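PDB 2O5H: hypothetical protein from Neisseria meningitidis, which is of unknown function but folds as a mixed alpha-beta protein of the DUF596 family and forms a dimer linked by a disulfide between its two subunits. Local coordinates for residues R15-R19 with T40-F44; L34-W38 with I110-T115; T52-F56 with F88-W92; G66-R72 with P119-I125. One frame throughout, in Å; residues are numbered along the deposited sequence. Where two conformers were deposited one is given.

Interaction 1 of 4, residues R15-R19 with T40-F44; sequences RYQDR and TIKDF
Y16 and F44 mark the closest approach of the two backbones, their CA atoms 7.8 Å apart, a gap that long side chains must bridge. R19 does so with charge: NH2 donates to D43 OD1 at 2.9 Å and NH1 to D43 OD2 at 3.0 Å, an end-on salt bridge. The first bond lies in the guanidinium plane, whereas OD2 is met from well above the carboxylate plane, the two flat groups being turned 45° apart. Arginine suits this place because one face of its guanidinium also lies against F44 CB. Y16, with CG anti to the backbone N (chi1 -179°), turns its ring edge onto the face of F44 in a T-shaped pair, centroids 5.5 Å apart. Toward its hydroxyl end, Y16 CE1 rests on I41 CG2 at 3.8 Å. D23 of helix 20-30 binds both R19 NE and Y16 OH, and A54 of helix 48-64 packs against Y16 and F44, so the ends of helices 3-16 and 34-41 meet between those two helices.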
loop_
_atom_site.group_PDB
_atom_site.type_symbol
_atom_site.label_atom_id
_atom_site.label_comp_id
_atom_site.label_asym_id
_atom_site.label_seq_id
_atom_site.Cartn_x
_atom_site.Cartn_y
_atom_site.Cartn_z
ATOM N N ARG A 15 -3.423 16.785 15.550
ATOM C CA ARG A 15 -2.407 15.805 15.913
ATOM C C ARG A 15 -1.776 15.160 14.680
ATOM O O ARG A 15 -0.592 14.888 14.693
ATOM C CB ARG A 15 -2.966 14.746 16.859
ATOM C CG ARG A 15 -3.412 15.340 18.191
ATOM C CD ARG A 15 -3.783 14.270 19.211
ATOM N NE ARG A 15 -5.163 13.820 19.030
ATOM C CZ ARG A 15 -5.495 12.613 18.579
ATOM N NH1 ARG A 15 -4.539 11.759 18.297
ATOM N NH2 ARG A 15 -6.771 12.262 18.429
ATOM N N TYR A 16 -2.550 14.944 13.620
ATOM C CA TYR A 16 -1.998 14.298 12.411
ATOM C C TYR A 16 -0.996 15.208 11.679
ATOM O O TYR A 16 -0.024 14.743 11.058
ATOM C CB TYR A 16 -3.102 13.733 11.468
ATOM C CG TYR A 16 -2.476 13.062 10.246
ATOM C CD1 TYR A 16 -1.905 11.784 10.342
ATOM C CD2 TYR A 16 -2.390 13.737 9.027
ATOM C CE1 TYR A 16 -1.297 11.193 9.261
ATOM C CE2 TYR A 16 -1.759 13.175 7.930
ATOM C CZ TYR A 16 -1.210 11.901 8.045
ATOM O OH TYR A 16 -0.601 11.356 6.939
ATOM N N GLN A 17 -1.178 16.522 11.828
ATOM C CA GLN A 17 -0.320 17.522 11.191
ATOM C C GLN A 17 1.172 17.303 11.368
ATOM O O GLN A 17 1.943 17.584 10.456
ATOM C CB GLN A 17 -0.717 18.928 11.646
ATOM C CG GLN A 17 -0.812 19.942 10.495
ATOM C CD GLN A 17 -1.740 19.484 9.351
ATOM O OE1 GLN A 17 -2.672 18.686 9.551
ATOM N NE2 GLN A 17 -1.487 20.005 8.150
ATOM N N ASP A 18 1.585 16.783 12.522
ATOM C CA ASP A 18 3.010 16.586 12.833
ATOM C C ASP A 18 3.680 15.368 12.146
ATOM O O ASP A 18 4.893 15.155 12.292
ATOM C CB ASP A 18 3.223 16.487 14.351
ATOM C CG ASP A 18 2.344 17.452 15.146
ATOM O OD1 ASP A 18 1.830 18.446 14.578
ATOM O OD2 ASP A 18 2.177 17.215 16.360
ATOM N N ARG A 19 2.907 14.551 11.436
ATOM C CA ARG A 19 3.507 13.478 10.595
ATOM C C ARG A 19 3.120 13.605 9.124
ATOM O O ARG A 19 3.508 12.763 8.303
ATOM C CB ARG A 19 3.126 12.085 11.116
ATOM C CG ARG A 19 1.594 11.846 11.190
ATOM C CD ARG A 19 1.274 10.447 11.640
ATOM N NE ARG A 19 1.460 9.432 10.582
ATOM C CZ ARG A 19 1.644 8.152 10.823
ATOM N NH1 ARG A 19 1.727 7.743 12.088
ATOM N NH2 ARG A 19 1.761 7.280 9.804
ATOM N N THR A 40 -0.107 3.294 5.302
ATOM C CA THR A 40 0.787 4.359 5.762
ATOM C C THR A 40 0.308 5.046 7.051
ATOM O O THR A 40 1.127 5.403 7.932
ATOM C CB THR A 40 0.964 5.437 4.627
ATOM O OG1 THR A 40 1.540 4.833 3.454
ATOM C CG2 THR A 40 1.871 6.588 5.076
ATOM N N ILE A 41 -1.017 5.211 7.183
ATOM C CA ILE A 41 -1.568 5.903 8.363
ATOM C C ILE A 41 -1.955 4.917 9.488
ATOM O O ILE A 41 -2.283 5.331 10.604
ATOM C CB ILE A 41 -2.719 6.934 8.003
ATOM C CG1 ILE A 41 -3.916 6.305 7.249
ATOM C CG2 ILE A 41 -2.171 8.108 7.207
ATOM C CD1 ILE A 41 -4.794 5.451 8.161
ATOM N N LYS A 42 -1.868 3.622 9.210
ATOM C CA LYS A 42 -2.337 2.623 10.188
ATOM C C LYS A 42 -1.731 2.771 11.585
ATOM O O LYS A 42 -2.402 2.578 12.587
ATOM C CB LYS A 42 -2.022 1.227 9.679
ATOM C CG LYS A 42 -3.187 0.575 9.003
ATOM C CD LYS A 42 -4.165 0.013 10.057
ATOM C CE LYS A 42 -4.331 -1.510 9.887
ATOM N NZ LYS A 42 -5.104 -2.070 11.047
ATOM N N ASP A 43 -0.444 3.103 11.628
ATOM C CA ASP A 43 0.277 3.172 12.894
ATOM C C ASP A 43 -0.093 4.414 13.687
ATOM O O ASP A 43 0.284 4.514 14.855
ATOM C CB ASP A 43 1.786 3.106 12.673
ATOM C CG ASP A 43 2.329 4.350 11.999
ATOM O OD1 ASP A 43 2.010 4.598 10.829
ATOM O OD2 ASP A 43 3.085 5.102 12.647
ATOM N N PHE A 44 -0.842 5.345 13.075
ATOM C CA PHE A 44 -1.201 6.615 13.737
ATOM C C PHE A 44 -2.173 6.402 14.894
ATOM O O PHE A 44 -2.078 7.094 15.895
ATOM C CB PHE A 44 -1.784 7.603 12.721
ATOM C CG PHE A 44 -2.402 8.852 13.330
ATOM C CD1 PHE A 44 -1.626 9.787 14.010
ATOM C CD2 PHE A 44 -3.780 9.084 13.177
ATOM C CE1 PHE A 44 -2.197 10.944 14.549
ATOM C CE2 PHE A 44 -4.388 10.228 13.696
ATOM C CZ PHE A 44 -3.581 11.179 14.399
#

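Interaction 2 of 4, residues L34-W38 with I110-T115; sequences LSCLW and IGMWLT
T115 OG1 is held by two groups near the S35 side chain: it donates to G111 O one turn earlier in its own helix at 2.9 Å, and accepts from a water at 3.2 Å. In the conformer of S35 given here, its OG lies 2.7 Å from that water, a link between hydroxyls that holds for this copy of the serine. A second water accepts from S35 N and donates to L114 O at 2.8 Å, a bridge between backbones. Segments 34-38 and 110-115 run nearly antiparallel, their axes 8.2 Å apart at closest and at 159°. S35 and G111, both small, have the nearest CA atoms, 4.8 Å apart, with S35 CB against G111 O. Larger side chains flank this point. L114 packs against segment 34-38, its CB against S35 CA, its CD1 3.7 Å from W38 CB and its CD2 facing L34 CB. W38, its CG anti to the backbone N (chi1 176°), swings its indole across to I110, whose side chain lies over one face of the ring, though its exact placement is doubtful. F55 of helix 48-64 packs on W38, and F88 of helix 81-91 on L34 and L114. C36, pointing away from helix 110-116, forms the disulfide with C36 of the second subunit. The chemistry is therefore two-sided: a water joins the backbones on one flank, perhaps with the hydroxyls, and apolar side chains join the core on the other.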
loop_
_atom_site.group_PDB
_atom_site.type_symbol
_atom_site.label_atom_id
_atom_site.label_comp_id
_atom_site.label_asym_id
_atom_site.label_seq_id
_atom_site.Cartn_x
_atom_site.Cartn_y
_atom_site.Cartn_z
ATOM N N LEU A 34 -3.974 3.724 -3.321
ATOM C CA LEU A 34 -4.700 4.208 -2.150
ATOM C C LEU A 34 -4.723 3.221 -1.030
ATOM O O LEU A 34 -4.693 3.626 0.124
ATOM C CB LEU A 34 -6.152 4.587 -2.471
ATOM C CG LEU A 34 -6.327 5.679 -3.527
ATOM C CD1 LEU A 34 -7.866 5.916 -3.670
ATOM C CD2 LEU A 34 -5.643 6.962 -3.098
ATOM N N SER A 35 -4.775 1.926 -1.349
ATOM C CA SER A 35 -4.756 0.895 -0.300
ATOM C C SER A 35 -3.506 0.964 0.579
ATOM O O SER A 35 -3.532 0.549 1.748
ATOM C CB SER A 35 -4.837 -0.487 -0.922
ATOM O OG SER A 35 -3.689 -0.692 -1.716
ATOM N N CYS A 36 -2.422 1.479 0.014
ATOM C CA CYS A 36 -1.163 1.651 0.768
ATOM C C CYS A 36 -1.088 3.005 1.456
ATOM O O CYS A 36 -0.308 3.164 2.402
ATOM C CB CYS A 36 0.080 1.377 -0.119
ATOM S SG CYS A 36 0.146 -0.324 -0.702
ATOM N N LEU A 37 -1.884 3.970 1.014
ATOM C CA LEU A 37 -2.034 5.186 1.794
ATOM C C LEU A 37 -2.685 4.876 3.128
ATOM O O LEU A 37 -2.368 5.530 4.128
ATOM C CB LEU A 37 -2.875 6.235 1.055
ATOM C CG LEU A 37 -2.133 7.268 0.210
ATOM C CD1 LEU A 37 -1.141 6.675 -0.777
ATOM C CD2 LEU A 37 -3.145 8.256 -0.451
ATOM N N TRP A 38 -3.686 3.992 3.101
ATOM C CA TRP A 38 -4.328 3.499 4.326
ATOM C C TRP A 38 -3.293 2.808 5.221
ATOM O O TRP A 38 -3.187 3.108 6.409
ATOM C CB TRP A 38 -5.482 2.531 3.999
ATOM C CG TRP A 38 -6.092 1.934 5.246
ATOM C CD1 TRP A 38 -5.864 0.662 5.783
ATOM C CD2 TRP A 38 -6.978 2.600 6.140
ATOM N NE1 TRP A 38 -6.588 0.522 6.949
ATOM C CE2 TRP A 38 -7.257 1.703 7.206
ATOM C CE3 TRP A 38 -7.565 3.882 6.153
ATOM C CZ2 TRP A 38 -8.103 2.055 8.280
ATOM C CZ3 TRP A 38 -8.429 4.203 7.198
ATOM C CH2 TRP A 38 -8.669 3.307 8.249
ATOM N N ILE A 110 -10.633 -2.604 4.864
ATOM C CA ILE A 110 -10.549 -1.327 4.157
ATOM C C ILE A 110 -9.463 -1.310 3.069
ATOM O O ILE A 110 -9.638 -0.674 2.036
ATOM C CB ILE A 110 -10.330 -0.165 5.155
ATOM C CG1 ILE A 110 -10.310 1.181 4.434
ATOM C CG2 ILE A 110 -9.109 -0.408 6.011
ATOM C CD1 ILE A 110 -11.678 1.565 4.014
ATOM N N GLY A 111 -8.332 -1.968 3.333
ATOM C CA GLY A 111 -7.302 -2.173 2.305
ATOM C C GLY A 111 -7.864 -2.826 1.038
ATOM O O GLY A 111 -7.607 -2.375 -0.093
HETATM N N MSE A 112 -8.616 -3.910 1.219
HETATM C CA MSE A 112 -9.209 -4.622 0.079
HETATM C C MSE A 112 -10.225 -3.769 -0.666
HETATM O O MSE A 112 -10.247 -3.756 -1.899
HETATM C CB MSE A 112 -9.884 -5.896 0.549
HETATM C CG MSE A 112 -8.870 -6.895 1.041
HETATM SE SE MSE A 112 -9.687 -8.515 1.774
HETATM C CE MSE A 112 -8.249 -9.030 2.974
ATOM N N TRP A 113 -11.073 -3.062 0.091
ATOM C CA TRP A 113 -12.047 -2.116 -0.491
ATOM C C TRP A 113 -11.359 -1.053 -1.384
ATOM O O TRP A 113 -11.798 -0.752 -2.527
ATOM C CB TRP A 113 -12.867 -1.482 0.654
ATOM C CG TRP A 113 -13.990 -0.571 0.202
ATOM C CD1 TRP A 113 -15.254 -0.930 -0.107
ATOM C CD2 TRP A 113 -13.913 0.854 0.014
ATOM N NE1 TRP A 113 -15.982 0.182 -0.502
ATOM C CE2 TRP A 113 -15.174 1.287 -0.431
ATOM C CE3 TRP A 113 -12.895 1.807 0.205
ATOM C CZ2 TRP A 113 -15.469 2.647 -0.667
ATOM C CZ3 TRP A 113 -13.159 3.136 -0.081
ATOM C CH2 TRP A 113 -14.458 3.550 -0.499
ATOM N N LEU A 114 -10.268 -0.506 -0.875
ATOM C CA LEU A 114 -9.468 0.477 -1.614
ATOM C C LEU A 114 -8.777 -0.131 -2.845
ATOM O O LEU A 114 -8.433 0.583 -3.769
ATOM C CB LEU A 114 -8.478 1.155 -0.682
ATOM C CG LEU A 114 -9.045 2.224 0.295
ATOM C CD1 LEU A 114 -7.948 2.633 1.288
ATOM C CD2 LEU A 114 -9.599 3.464 -0.493
ATOM N N THR A 115 -8.656 -1.453 -2.871
ATOM C CA THR A 115 -8.116 -2.181 -4.044
ATOM C C THR A 115 -9.149 -2.484 -5.100
ATOM O O THR A 115 -8.841 -2.400 -6.285
ATOM C CB THR A 115 -7.458 -3.465 -3.623
ATOM O OG1 THR A 115 -6.507 -3.166 -2.626
ATOM C CG2 THR A 115 -6.756 -4.209 -4.810
HETATM O O HOH W 1 -5.652 0.789 -4.005
HETATM O O HOH W 2 -4.274 -1.534 -4.219
#

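Interaction 3 of 4, residues T52-F56 with F88-W92; sequences TEAFF and FREVW
R89 grips E53 end-on, NH1 to OE2 and NH2 to OE1, both at 2.8 Å. The carboxylate and guanidinium planes lie only 16° apart, but each bond is somewhat bent, and OE1 is met from above the carboxylate plane. An extended chain from CG to NE lets arginine reach this buried acid, while E85 takes its NE. The guanidinium also lays one face over F56, R89 CZ being 3.5 Å from F56 CD2, and R89 CG makes an off-centre CH-pi contact with the same ring. A weak bond of 3.0 Å runs from W92 NE1 to T52 OG1, which is also hydrogen-bonded to F48 O; T52 CG2 sits over the indole face. F55, F56 and W92 form an aromatic cluster that fastens helix 48-64 to the C-terminal end of helix 81-91. Within it F56 points its edge at the W92 face, centroids 4.9 Å apart and planes at 56°. F55 meets the indole obliquely, W92 CH2 lying over the F55 face, 3.6 Å from F55 CD2. At the edge of F56, CE1 touches F88 CB at 3.6 Å. Past the cluster, W38 and L37 of helix 34-41 and L114 of helix 110-116 pack against F55.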
loop_
_atom_site.group_PDB
_atom_site.type_symbol
_atom_site.label_atom_id
_atom_site.label_comp_id
_atom_site.label_asym_id
_atom_site.label_seq_id
_atom_site.Cartn_x
_atom_site.Cartn_y
_atom_site.Cartn_z
ATOM N N THR A 52 -9.321 6.899 9.662
ATOM C CA THR A 52 -10.097 7.418 8.504
ATOM C C THR A 52 -9.850 8.943 8.339
ATOM O O THR A 52 -9.651 9.436 7.244
ATOM C CB THR A 52 -11.617 7.147 8.689
ATOM O OG1 THR A 52 -11.867 5.732 8.654
ATOM C CG2 THR A 52 -12.428 7.804 7.563
ATOM N N GLU A 53 -9.859 9.681 9.431
ATOM C CA GLU A 53 -9.555 11.133 9.367
ATOM C C GLU A 53 -8.123 11.421 8.879
ATOM O O GLU A 53 -7.913 12.311 8.079
ATOM C CB GLU A 53 -9.770 11.809 10.728
ATOM C CG GLU A 53 -11.263 11.894 11.146
ATOM C CD GLU A 53 -12.178 12.405 10.030
ATOM O OE1 GLU A 53 -11.901 13.511 9.477
ATOM O OE2 GLU A 53 -13.187 11.696 9.729
ATOM N N ALA A 54 -7.163 10.644 9.356
ATOM C CA ALA A 54 -5.771 10.719 8.912
ATOM C C ALA A 54 -5.662 10.397 7.419
ATOM O O ALA A 54 -4.999 11.142 6.634
ATOM C CB ALA A 54 -4.941 9.752 9.709
ATOM N N PHE A 55 -6.311 9.306 7.016
ATOM C CA PHE A 55 -6.325 8.977 5.620
ATOM C C PHE A 55 -6.782 10.155 4.748
ATOM O O PHE A 55 -6.126 10.483 3.762
ATOM C CB PHE A 55 -7.157 7.718 5.344
ATOM C CG PHE A 55 -7.339 7.439 3.864
ATOM C CD1 PHE A 55 -6.433 6.621 3.179
ATOM C CD2 PHE A 55 -8.432 7.993 3.159
ATOM C CE1 PHE A 55 -6.601 6.345 1.816
ATOM C CE2 PHE A 55 -8.593 7.739 1.798
ATOM C CZ PHE A 55 -7.684 6.923 1.131
ATOM N N PHE A 56 -7.907 10.777 5.089
ATOM C CA PHE A 56 -8.444 11.862 4.270
ATOM C C PHE A 56 -7.588 13.110 4.286
ATOM O O PHE A 56 -7.563 13.846 3.300
ATOM C CB PHE A 56 -9.923 12.158 4.628
ATOM C CG PHE A 56 -10.866 11.149 4.048
ATOM C CD1 PHE A 56 -10.961 11.003 2.648
ATOM C CD2 PHE A 56 -11.593 10.292 4.861
ATOM C CE1 PHE A 56 -11.797 10.049 2.092
ATOM C CE2 PHE A 56 -12.473 9.302 4.274
ATOM C CZ PHE A 56 -12.573 9.205 2.909
ATOM N N PHE A 88 -15.703 9.710 -1.679
ATOM C CA PHE A 88 -15.210 8.586 -0.879
ATOM C C PHE A 88 -15.916 8.406 0.472
ATOM O O PHE A 88 -16.296 7.289 0.801
ATOM C CB PHE A 88 -13.701 8.729 -0.670
ATOM C CG PHE A 88 -12.870 8.166 -1.807
ATOM C CD1 PHE A 88 -12.868 8.771 -3.084
ATOM C CD2 PHE A 88 -12.075 7.026 -1.599
ATOM C CE1 PHE A 88 -12.100 8.233 -4.143
ATOM C CE2 PHE A 88 -11.293 6.485 -2.659
ATOM C CZ PHE A 88 -11.297 7.093 -3.919
ATOM N N ARG A 89 -16.101 9.489 1.227
ATOM C CA ARG A 89 -16.866 9.419 2.491
ATOM C C ARG A 89 -18.269 8.821 2.330
ATOM O O ARG A 89 -18.720 8.039 3.189
ATOM C CB ARG A 89 -16.926 10.785 3.205
ATOM C CG ARG A 89 -15.636 11.057 3.995
ATOM C CD ARG A 89 -15.793 12.230 4.898
ATOM N NE ARG A 89 -14.526 12.732 5.399
ATOM C CZ ARG A 89 -13.934 12.331 6.522
ATOM N NH1 ARG A 89 -14.485 11.391 7.286
ATOM N NH2 ARG A 89 -12.770 12.875 6.869
ATOM N N GLU A 90 -18.936 9.141 1.225
ATOM C CA GLU A 90 -20.292 8.682 1.026
ATOM C C GLU A 90 -20.420 7.170 0.976
ATOM O O GLU A 90 -21.484 6.650 1.285
ATOM C CB GLU A 90 -20.936 9.342 -0.216
ATOM C CG GLU A 90 -21.278 10.799 0.078
ATOM C CD GLU A 90 -22.307 11.403 -0.857
ATOM O OE1 GLU A 90 -22.988 10.650 -1.591
ATOM O OE2 GLU A 90 -22.443 12.647 -0.848
ATOM N N VAL A 91 -19.333 6.471 0.628
ATOM C CA VAL A 91 -19.359 5.023 0.417
ATOM C C VAL A 91 -18.330 4.319 1.332
ATOM O O VAL A 91 -18.111 3.114 1.244
ATOM C CB VAL A 91 -19.068 4.670 -1.096
ATOM C CG1 VAL A 91 -20.234 5.074 -1.980
ATOM C CG2 VAL A 91 -17.782 5.349 -1.590
ATOM N N TRP A 92 -17.715 5.094 2.224
ATOM C CA TRP A 92 -16.669 4.576 3.095
ATOM C C TRP A 92 -17.254 3.459 3.974
ATOM O O TRP A 92 -18.323 3.621 4.575
ATOM C CB TRP A 92 -16.128 5.705 3.980
ATOM C CG TRP A 92 -14.848 5.374 4.661
ATOM C CD1 TRP A 92 -14.674 5.009 5.972
ATOM C CD2 TRP A 92 -13.553 5.405 4.059
ATOM N NE1 TRP A 92 -13.313 4.808 6.215
ATOM C CE2 TRP A 92 -12.612 5.065 5.059
ATOM C CE3 TRP A 92 -13.092 5.683 2.754
ATOM C CZ2 TRP A 92 -11.232 4.957 4.791
ATOM C CZ3 TRP A 92 -11.688 5.619 2.500
ATOM C CH2 TRP A 92 -10.790 5.277 3.521
#

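Interaction 4 of 4, residues G66-R72 with P119-I125; sequences GHLKLQR and PAYAVWI
K69 and V123 form a hydrogen-bonded pair, K69 N to V123 O and V123 N to K69 O both at 2.8 Å, and Q71 pairs with Y121 in the same way. Between them L70 faces A122 as a non-hydrogen-bonded pair, as does L68 with W124. I125 N adds a nearly straight bond to H67 O (173°), carrying the pairing one residue before strand 68-72. At the other end R72 reaches out extended, and its NH1 donates to P119 O at 2.9 Å from well above the carbonyl plane. L68 and W124 share one sheet face with L70 and A122. With CG anti to the backbone N (chi1 177°), L68 brings CD1 over the indole of W124, a CH-pi contact 4.2 Å from the five-membered ring centroid, and against A122 CB at 3.5 Å. The small A120 and A122 let the leucines come close, L70 CB meeting A120 CB at 3.8 Å. On the other face, Q71 CB meets V123 CG2 at 3.6 Å and the aliphatic part of K69 crosses I125. Farther out, L32 O binds W124 NE1, while L62, L63 and F59 of helix 48-64 pack on the leucines. G66, with its positive phi, closes that helix in a Schellman motif and turns the chain into strand 68-72. Strands 68-72 and 121-125 are thus the central antiparallel pair of a four-stranded sheet with helices against its leucine-bearing face.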
loop_
_atom_site.group_PDB
_atom_site.type_symbol
_atom_site.label_atom_id
_atom_site.label_comp_id
_atom_site.label_asym_id
_atom_site.label_seq_id
_atom_site.Cartn_x
_atom_site.Cartn_y
_atom_site.Cartn_z
ATOM N N GLY A 66 -1.136 18.349 -6.216
ATOM C CA GLY A 66 -1.045 17.865 -7.593
ATOM C C GLY A 66 -0.187 16.623 -7.791
ATOM O O GLY A 66 0.172 16.305 -8.924
ATOM N N HIS A 67 0.156 15.906 -6.714
ATOM C CA HIS A 67 0.989 14.700 -6.865
ATOM C C HIS A 67 0.143 13.535 -7.312
ATOM O O HIS A 67 0.591 12.636 -8.042
ATOM C CB HIS A 67 1.685 14.328 -5.547
ATOM C CG HIS A 67 2.652 15.358 -5.060
ATOM N ND1 HIS A 67 3.883 15.556 -5.643
ATOM C CD2 HIS A 67 2.574 16.238 -4.036
ATOM C CE1 HIS A 67 4.519 16.527 -5.008
ATOM N NE2 HIS A 67 3.747 16.953 -4.025
ATOM N N LEU A 68 -1.094 13.557 -6.836
ATOM C CA LEU A 68 -2.011 12.470 -7.023
ATOM C C LEU A 68 -3.192 12.951 -7.855
ATOM O O LEU A 68 -3.673 14.067 -7.680
ATOM C CB LEU A 68 -2.493 11.997 -5.645
ATOM C CG LEU A 68 -3.523 10.904 -5.602
ATOM C CD1 LEU A 68 -2.856 9.583 -6.070
ATOM C CD2 LEU A 68 -3.995 10.830 -4.140
ATOM N N LYS A 69 -3.647 12.091 -8.761
ATOM C CA LYS A 69 -4.904 12.303 -9.489
ATOM C C LYS A 69 -5.661 10.979 -9.439
ATOM O O LYS A 69 -5.073 9.958 -9.158
ATOM C CB LYS A 69 -4.633 12.773 -10.937
ATOM C CG LYS A 69 -4.236 14.268 -11.014
ATOM C CD LYS A 69 -3.955 14.760 -12.441
ATOM C CE LYS A 69 -3.289 16.132 -12.395
ATOM N NZ LYS A 69 -2.551 16.476 -13.654
ATOM N N LEU A 70 -6.971 10.997 -9.666
ATOM C CA LEU A 70 -7.761 9.780 -9.521
ATOM C C LEU A 70 -8.486 9.429 -10.804
ATOM O O LEU A 70 -9.048 10.288 -11.472
ATOM C CB LEU A 70 -8.749 9.940 -8.323
ATOM C CG LEU A 70 -8.080 10.257 -6.971
ATOM C CD1 LEU A 70 -9.160 10.424 -5.839
ATOM C CD2 LEU A 70 -7.085 9.164 -6.599
ATOM N N GLN A 71 -8.549 8.144 -11.079
ATOM C CA GLN A 71 -8.942 7.619 -12.352
ATOM C C GLN A 71 -10.044 6.575 -12.134
ATOM O O GLN A 71 -10.043 5.862 -11.126
ATOM C CB GLN A 71 -7.658 6.980 -12.892
ATOM C CG GLN A 71 -7.731 6.001 -13.981
ATOM C CD GLN A 71 -8.137 4.629 -13.590
ATOM O OE1 GLN A 71 -7.414 3.863 -12.896
ATOM N NE2 GLN A 71 -9.272 4.245 -14.125
ATOM N N ARG A 72 -10.966 6.470 -13.074
ATOM C CA ARG A 72 -11.864 5.321 -13.141
ATOM C C ARG A 72 -12.031 4.889 -14.598
ATOM O O ARG A 72 -12.114 5.736 -15.481
ATOM C CB ARG A 72 -13.213 5.628 -12.511
ATOM C CG ARG A 72 -13.981 4.362 -12.290
ATOM C CD ARG A 72 -15.492 4.523 -12.123
ATOM N NE ARG A 72 -16.027 3.176 -11.889
ATOM C CZ ARG A 72 -16.018 2.548 -10.707
ATOM N NH1 ARG A 72 -15.546 3.152 -9.612
ATOM N NH2 ARG A 72 -16.512 1.321 -10.611
ATOM N N PRO A 119 -14.211 4.311 -5.351
ATOM C CA PRO A 119 -14.756 5.188 -6.425
ATOM C C PRO A 119 -13.778 5.467 -7.584
ATOM O O PRO A 119 -14.194 5.560 -8.775
ATOM C CB PRO A 119 -15.058 6.509 -5.676
ATOM C CG PRO A 119 -15.238 6.129 -4.276
ATOM C CD PRO A 119 -14.454 4.871 -4.001
ATOM N N ALA A 120 -12.492 5.562 -7.237
ATOM C CA ALA A 120 -11.437 5.832 -8.186
ATOM C C ALA A 120 -10.070 5.384 -7.641
ATOM O O ALA A 120 -9.948 4.976 -6.452
ATOM C CB ALA A 120 -11.432 7.306 -8.552
ATOM N N TYR A 121 -9.051 5.458 -8.503
ATOM C CA TYR A 121 -7.735 4.806 -8.258
ATOM C C TYR A 121 -6.594 5.754 -8.550
ATOM O O TYR A 121 -6.705 6.678 -9.368
ATOM C CB TYR A 121 -7.579 3.506 -9.086
ATOM C CG TYR A 121 -8.592 2.478 -8.669
ATOM C CD1 TYR A 121 -8.369 1.633 -7.548
ATOM C CD2 TYR A 121 -9.815 2.380 -9.346
ATOM C CE1 TYR A 121 -9.353 0.713 -7.137
ATOM C CE2 TYR A 121 -10.776 1.484 -8.954
ATOM C CZ TYR A 121 -10.548 0.644 -7.856
ATOM O OH TYR A 121 -11.542 -0.273 -7.514
ATOM N N ALA A 122 -5.488 5.526 -7.863
ATOM C CA ALA A 122 -4.370 6.464 -7.867
ATOM C C ALA A 122 -3.574 6.520 -9.181
ATOM O O ALA A 122 -3.149 5.488 -9.738
ATOM C CB ALA A 122 -3.423 6.169 -6.647
ATOM N N VAL A 123 -3.377 7.748 -9.646
ATOM C CA VAL A 123 -2.396 8.093 -10.694
ATOM C C VAL A 123 -1.424 9.100 -10.111
ATOM O O VAL A 123 -1.836 10.122 -9.561
ATOM C CB VAL A 123 -3.093 8.661 -11.954
ATOM C CG1 VAL A 123 -2.065 9.031 -13.026
ATOM C CG2 VAL A 123 -4.096 7.628 -12.475
ATOM N N TRP A 124 -0.128 8.816 -10.225
ATOM C CA TRP A 124 0.900 9.674 -9.630
ATOM C C TRP A 124 1.560 10.499 -10.722
ATOM O O TRP A 124 1.967 9.957 -11.752
ATOM C CB TRP A 124 1.943 8.817 -8.926
ATOM C CG TRP A 124 1.397 8.258 -7.663
ATOM C CD1 TRP A 124 0.732 7.083 -7.492
ATOM C CD2 TRP A 124 1.423 8.911 -6.390
ATOM N NE1 TRP A 124 0.337 6.957 -6.160
ATOM C CE2 TRP A 124 0.756 8.076 -5.472
ATOM C CE3 TRP A 124 1.955 10.139 -5.940
ATOM C CZ2 TRP A 124 0.632 8.409 -4.110
ATOM C CZ3 TRP A 124 1.811 10.481 -4.599
ATOM C CH2 TRP A 124 1.149 9.620 -3.696
ATOM N N ILE A 125 1.652 11.802 -10.472
ATOM C CA ILE A 125 2.184 12.768 -11.432
ATOM C C ILE A 125 3.607 13.126 -11.006
ATOM O O ILE A 125 3.833 13.599 -9.893
ATOM C CB ILE A 125 1.274 14.043 -11.566
ATOM C CG1 ILE A 125 -0.217 13.671 -11.598
ATOM C CG2 ILE A 125 1.723 14.948 -12.787
ATOM C CD1 ILE A 125 -0.615 12.775 -12.773
HETATM O O HOH W 3 4.307 12.867 -7.364
#

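Interaction 3 lies nearest the chain's centre, about 7 Å away from centre to centre, and touches the other three. A54 packs on Y16 and F44 of interaction 1. L34 of interaction 2 meets F88, L34 CD1 to F88 CE2 being 3.6 Å, and F88 continues to P119 and A120 of interaction 4. Interactions 1 and 2 share helix 34-41, their centres about 16 Å apart, and both touch the second subunit. Interactions 2 and 4 join where T115 O approaches Y121 CE1 at 3.3 Å. Interactions 1 and 4 lie on opposite sides of the chain's centre and do not touch, their nearest atoms being about 8 Å apart. Along the chain, interaction 3 nests within the loop closed by interaction 2.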